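PDB 5LPI: centrosomal protein of 104 kDa from Homo sapiens, which is required for ciliogenesis and for the structural integrity of the ciliary tip, and is represented here by its zinc finger array. Local coordinates for residues Lys99-Phe111 and Ala117-Asn131. Sequence-based numbering, arbitrary orientation.
With ZN (zinc ion), chain H.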
loop_
_atom_site.group_PDB
_atom_site.type_symbol
_atom_site.label_atom_id
_atom_site.label_comp_id
_atom_site.label_asym_id
_atom_site.label_seq_id
_atom_site.Cartn_x
_atom_site.Cartn_y
_atom_site.Cartn_z
ATOM N N LYS A 99 0.808 -3.041 15.750
ATOM C CA LYS A 99 1.881 -2.385 16.488
ATOM C C LYS A 99 3.177 -3.182 16.445
ATOM O O LYS A 99 4.252 -2.619 16.671
ATOM C CB LYS A 99 1.460 -2.159 17.943
ATOM C CG LYS A 99 0.193 -1.330 18.097
ATOM C CD LYS A 99 -0.056 -0.955 19.549
ATOM C CE LYS A 99 -1.319 -0.114 19.691
ATOM N NZ LYS A 99 -1.587 0.246 21.115
ATOM N N LEU A 100 3.102 -4.473 16.156
ATOM C CA LEU A 100 4.305 -5.288 16.119
ATOM C C LEU A 100 4.902 -5.389 14.726
ATOM O O LEU A 100 6.117 -5.586 14.605
ATOM C CB LEU A 100 4.010 -6.692 16.659
ATOM C CG LEU A 100 4.073 -6.911 18.174
ATOM C CD1 LEU A 100 3.388 -5.789 18.934
ATOM C CD2 LEU A 100 3.463 -8.272 18.560
ATOM N N ALA A 101 4.093 -5.236 13.672
ATOM C CA ALA A 101 4.600 -5.483 12.329
ATOM C C ALA A 101 3.759 -4.786 11.261
ATOM O O ALA A 101 2.527 -4.753 11.341
ATOM C CB ALA A 101 4.651 -6.991 12.045
ATOM N N ASN A 102 4.446 -4.242 10.260
ATOM C CA ASN A 102 3.827 -3.961 8.971
ATOM C C ASN A 102 3.560 -5.256 8.211
ATOM O O ASN A 102 4.318 -6.224 8.303
ATOM C CB ASN A 102 4.736 -3.102 8.101
ATOM C CG ASN A 102 4.878 -1.711 8.602
ATOM O OD1 ASN A 102 4.017 -1.211 9.319
ATOM N ND2 ASN A 102 5.974 -1.054 8.215
ATOM N N ARG A 103 2.506 -5.239 7.401
ATOM C CA ARG A 103 2.141 -6.369 6.559
ATOM C C ARG A 103 2.031 -5.888 5.120
ATOM O O ARG A 103 1.182 -5.045 4.812
ATOM C CB ARG A 103 0.817 -6.986 7.015
ATOM C CG ARG A 103 0.181 -7.922 6.003
ATOM C CD ARG A 103 1.100 -9.085 5.662
ATOM N NE ARG A 103 0.384 -10.199 5.037
ATOM C CZ ARG A 103 0.222 -11.400 5.595
ATOM N NH1 ARG A 103 0.731 -11.659 6.802
ATOM N NH2 ARG A 103 -0.430 -12.352 4.937
ATOM N N CYS A 104 2.878 -6.419 4.250
ATOM C CA CYS A 104 2.815 -6.055 2.837
ATOM C C CYS A 104 1.697 -6.830 2.165
ATOM O O CYS A 104 1.725 -8.065 2.171
ATOM C CB CYS A 104 4.119 -6.344 2.105
ATOM S SG CYS A 104 4.041 -5.750 0.391
ATOM N N PRO A 105 0.702 -6.159 1.585
ATOM C CA PRO A 105 -0.356 -6.883 0.874
ATOM C C PRO A 105 0.072 -7.390 -0.497
ATOM O O PRO A 105 -0.684 -8.151 -1.120
ATOM C CB PRO A 105 -1.455 -5.828 0.744
ATOM C CG PRO A 105 -0.660 -4.544 0.502
ATOM C CD PRO A 105 0.557 -4.694 1.450
ATOM N N LEU A 106 1.246 -6.991 -0.992
ATOM C CA LEU A 106 1.693 -7.436 -2.310
ATOM C C LEU A 106 2.490 -8.736 -2.234
ATOM O O LEU A 106 2.287 -9.641 -3.048
ATOM C CB LEU A 106 2.537 -6.350 -2.980
ATOM C CG LEU A 106 1.886 -4.966 -3.096
ATOM C CD1 LEU A 106 2.831 -4.004 -3.815
ATOM C CD2 LEU A 106 0.519 -5.055 -3.823
ATOM N N CYS A 107 3.405 -8.848 -1.271
ATOM C CA CYS A 107 4.207 -10.056 -1.127
ATOM C C CYS A 107 3.872 -10.842 0.134
ATOM O O CYS A 107 4.453 -11.913 0.351
ATOM C CB CYS A 107 5.709 -9.710 -1.153
ATOM S SG CYS A 107 6.322 -8.873 0.345
ATOM N N HIS A 108 2.981 -10.327 0.990
ATOM C CA HIS A 108 2.479 -11.038 2.171
ATOM C C HIS A 108 3.515 -11.202 3.278
ATOM O O HIS A 108 3.365 -12.080 4.128
ATOM C CB HIS A 108 1.921 -12.413 1.793
ATOM C CG HIS A 108 1.081 -12.387 0.561
ATOM N ND1 HIS A 108 -0.162 -11.787 0.525
ATOM C CD2 HIS A 108 1.325 -12.836 -0.692
ATOM C CE1 HIS A 108 -0.662 -11.901 -0.693
ATOM N NE2 HIS A 108 0.224 -12.521 -1.453
ATOM N N GLU A 109 4.552 -10.368 3.322
ATOM C CA GLU A 109 5.540 -10.455 4.388
ATOM C C GLU A 109 5.159 -9.550 5.553
ATOM O O GLU A 109 4.602 -8.458 5.360
ATOM C CB GLU A 109 6.932 -10.093 3.861
ATOM C CG GLU A 109 7.409 -11.058 2.780
ATOM C CD GLU A 109 8.762 -10.691 2.194
ATOM O OE1 GLU A 109 9.364 -9.672 2.627
ATOM O OE2 GLU A 109 9.224 -11.437 1.305
ATOM N N ASN A 110 5.420 -10.035 6.763
ATOM C CA ASN A 110 5.355 -9.225 7.969
ATOM C C ASN A 110 6.763 -8.723 8.266
ATOM O O ASN A 110 7.734 -9.483 8.186
ATOM C CB ASN A 110 4.818 -10.023 9.170
ATOM C CG ASN A 110 3.429 -10.647 8.916
ATOM O OD1 ASN A 110 2.491 -9.979 8.462
ATOM N ND2 ASN A 110 3.299 -11.931 9.242
ATOM N N PHE A 111 6.887 -7.444 8.597
ATOM C CA PHE A 111 8.218 -6.908 8.835
ATOM C C PHE A 111 8.113 -5.753 9.814
ATOM O O PHE A 111 7.019 -5.405 10.268
ATOM C CB PHE A 111 8.881 -6.519 7.516
ATOM C CG PHE A 111 8.110 -5.496 6.718
ATOM C CD1 PHE A 111 7.025 -5.867 5.920
ATOM C CD2 PHE A 111 8.484 -4.160 6.754
ATOM C CE1 PHE A 111 6.326 -4.924 5.173
ATOM C CE2 PHE A 111 7.794 -3.203 6.001
ATOM C CZ PHE A 111 6.715 -3.588 5.211
ATOM N N ALA A 117 10.098 1.791 7.769
ATOM C CA ALA A 117 10.124 0.415 7.276
ATOM C C ALA A 117 9.300 0.249 6.004
ATOM O O ALA A 117 9.716 -0.462 5.078
ATOM C CB ALA A 117 9.612 -0.533 8.353
ATOM N N TRP A 118 8.111 0.854 5.950
ATOM C CA TRP A 118 7.319 0.796 4.723
ATOM C C TRP A 118 8.124 1.294 3.529
ATOM O O TRP A 118 8.163 0.652 2.473
ATOM C CB TRP A 118 6.041 1.622 4.870
ATOM C CG TRP A 118 4.884 0.845 5.366
ATOM C CD1 TRP A 118 4.177 1.061 6.516
ATOM C CD2 TRP A 118 4.293 -0.285 4.734
ATOM N NE1 TRP A 118 3.167 0.133 6.630
ATOM C CE2 TRP A 118 3.224 -0.711 5.551
ATOM C CE3 TRP A 118 4.545 -0.969 3.538
ATOM C CZ2 TRP A 118 2.417 -1.801 5.219
ATOM C CZ3 TRP A 118 3.741 -2.059 3.211
ATOM C CH2 TRP A 118 2.696 -2.463 4.047
ATOM N N LYS A 119 8.763 2.453 3.680
ATOM C CA LYS A 119 9.543 2.998 2.575
ATOM C C LYS A 119 10.682 2.065 2.191
ATOM O O LYS A 119 10.918 1.825 1.004
ATOM C CB LYS A 119 10.085 4.385 2.938
ATOM C CG LYS A 119 9.028 5.483 2.948
ATOM C CD LYS A 119 9.706 6.860 3.000
ATOM C CE LYS A 119 8.701 8.002 2.896
ATOM N NZ LYS A 119 7.891 8.142 4.139
ATOM N N ALA A 120 11.395 1.520 3.182
ATOM C CA ALA A 120 12.523 0.651 2.859
ATOM C C ALA A 120 12.056 -0.633 2.179
ATOM O O ALA A 120 12.716 -1.141 1.262
ATOM C CB ALA A 120 13.324 0.346 4.125
ATOM N N HIS A 121 10.918 -1.176 2.612
ATOM C CA HIS A 121 10.397 -2.378 1.970
ATOM C C HIS A 121 9.988 -2.110 0.526
ATOM O O HIS A 121 10.374 -2.844 -0.388
ATOM C CB HIS A 121 9.203 -2.914 2.750
ATOM C CG HIS A 121 8.621 -4.154 2.149
ATOM N ND1 HIS A 121 9.184 -5.398 2.328
ATOM C CD2 HIS A 121 7.550 -4.337 1.341
ATOM C CE1 HIS A 121 8.477 -6.298 1.669
ATOM N NE2 HIS A 121 7.476 -5.680 1.069
ATOM N N LEU A 122 9.210 -1.060 0.303
ATOM C CA LEU A 122 8.616 -0.854 -1.017
ATOM C C LEU A 122 9.588 -0.220 -2.013
ATOM O O LEU A 122 9.496 -0.489 -3.215
ATOM C CB LEU A 122 7.352 -0.007 -0.877
ATOM C CG LEU A 122 6.194 -0.757 -0.202
ATOM C CD1 LEU A 122 5.011 0.169 0.022
ATOM C CD2 LEU A 122 5.766 -1.972 -1.042
ATOM N N MET A 123 10.542 0.584 -1.545
ATOM C CA MET A 123 11.428 1.314 -2.444
ATOM C C MET A 123 12.885 0.900 -2.375
ATOM O O MET A 123 13.632 1.178 -3.316
ATOM C CB MET A 123 11.349 2.813 -2.144
ATOM C CG MET A 123 9.936 3.267 -2.018
ATOM S SD MET A 123 9.841 5.034 -2.179
ATOM C CE MET A 123 10.245 5.599 -0.582
ATOM N N GLY A 124 13.309 0.273 -1.291
ATOM C CA GLY A 124 14.712 0.021 -1.082
ATOM C C GLY A 124 15.221 -1.041 -2.025
ATOM O O GLY A 124 14.456 -1.662 -2.773
ATOM N N PRO A 125 16.529 -1.271 -2.010
ATOM C CA PRO A 125 17.088 -2.365 -2.803
ATOM C C PRO A 125 16.837 -3.694 -2.112
ATOM O O PRO A 125 16.832 -3.793 -0.881
ATOM C CB PRO A 125 18.589 -2.037 -2.867
ATOM C CG PRO A 125 18.806 -0.843 -1.939
ATOM C CD PRO A 125 17.549 -0.648 -1.152
ATOM N N ALA A 126 16.606 -4.720 -2.933
ATOM C CA ALA A 126 16.327 -6.073 -2.461
ATOM C C ALA A 126 15.132 -6.115 -1.513
ATOM O O ALA A 126 15.028 -7.021 -0.676
ATOM C CB ALA A 126 17.556 -6.701 -1.793
ATOM N N GLY A 127 14.224 -5.147 -1.634
ATOM C CA GLY A 127 13.037 -5.122 -0.806
ATOM C C GLY A 127 11.914 -5.934 -1.418
ATOM O O GLY A 127 12.098 -7.119 -1.715
ATOM N N CYS A 128 10.761 -5.296 -1.640
ATOM C CA CYS A 128 9.578 -6.001 -2.119
ATOM C C CYS A 128 9.791 -6.512 -3.539
ATOM O O CYS A 128 10.201 -5.764 -4.428
ATOM C CB CYS A 128 8.354 -5.084 -2.073
ATOM S SG CYS A 128 6.805 -5.976 -2.390
ATOM N N THR A 129 9.506 -7.789 -3.754
ATOM C CA THR A 129 9.611 -8.387 -5.076
ATOM C C THR A 129 8.320 -8.289 -5.873
ATOM O O THR A 129 8.298 -8.692 -7.039
ATOM C CB THR A 129 9.990 -9.859 -4.955
ATOM O OG1 THR A 129 8.862 -10.568 -4.433
ATOM C CG2 THR A 129 11.157 -10.027 -4.001
ATOM N N MET A 130 7.241 -7.796 -5.275
ATOM C CA MET A 130 5.940 -7.801 -5.927
ATOM C C MET A 130 5.438 -6.391 -6.222
ATOM O O MET A 130 4.265 -6.221 -6.552
ATOM C CB MET A 130 4.922 -8.566 -5.071
ATOM C CG MET A 130 5.203 -10.062 -4.940
ATOM S SD MET A 130 5.223 -10.874 -6.558
ATOM C CE MET A 130 3.506 -10.721 -7.041
ATOM N N ASN A 131 6.299 -5.379 -6.120
ATOM C CA ASN A 131 5.920 -3.994 -6.404
ATOM C C ASN A 131 6.154 -3.727 -7.886
ATOM O O ASN A 131 7.291 -3.507 -8.318
ATOM C CB ASN A 131 6.720 -3.038 -5.528
ATOM C CG ASN A 131 6.266 -1.603 -5.663
ATOM O OD1 ASN A 131 5.361 -1.292 -6.443
ATOM N ND2 ASN A 131 6.889 -0.712 -4.888
HETATM ZN ZN ZN H . 6.133 -6.534 -0.275
HETATM O O HOH W 1 9.038 -9.308 -1.346
#
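The zinc site of the last finger in the array joins Cys104 and Cys107, at the turn of a beta hairpin, to His121 on helix 115-123 and Cys128 beyond it. NE2 of His121 lies 2.1 Å from the zinc ion, and the three SG atoms complete the shell. The backbone N-H groups of Cys107 and, weakly, Leu106 point at Cys104 SG, while Met130 N donates to Cys128 SG; these bonds would probably temper the thiolate charge. His121 CG stands anti to the backbone N (chi1 -180°), which swings the imidazole off the helix to the metal. Phe111 makes an offset stack on one face of that ring, centroids 4.4 Å apart, and Cys128 CA lies against the other. The Phe111 ring also turns its CZ edge to the six-membered ring of Trp118 in a T-shaped pair, planes 84° apart. Over the same indole face the Asn102 amide stacks at 25°, its CB 4.1 Å from the centroid of the five-membered ring, while its ND2 donates to Gly114 O. At the indole edge, Trp118 CH2 abuts Arg103 O at 3.1 Å. An alanine in place of Trp118 would probably leave the Phe111 edge and the Asn102 amide without the surface they rest on, opening a gap between hairpin and helix. Beyond the metal, Met130 CB packs 3.9 Å from Leu106 CB. A zinc ion held between a CxxC hairpin and a following helix is the beta-beta-alpha zinc finger arrangement, here with three cysteines, the last beyond the helix.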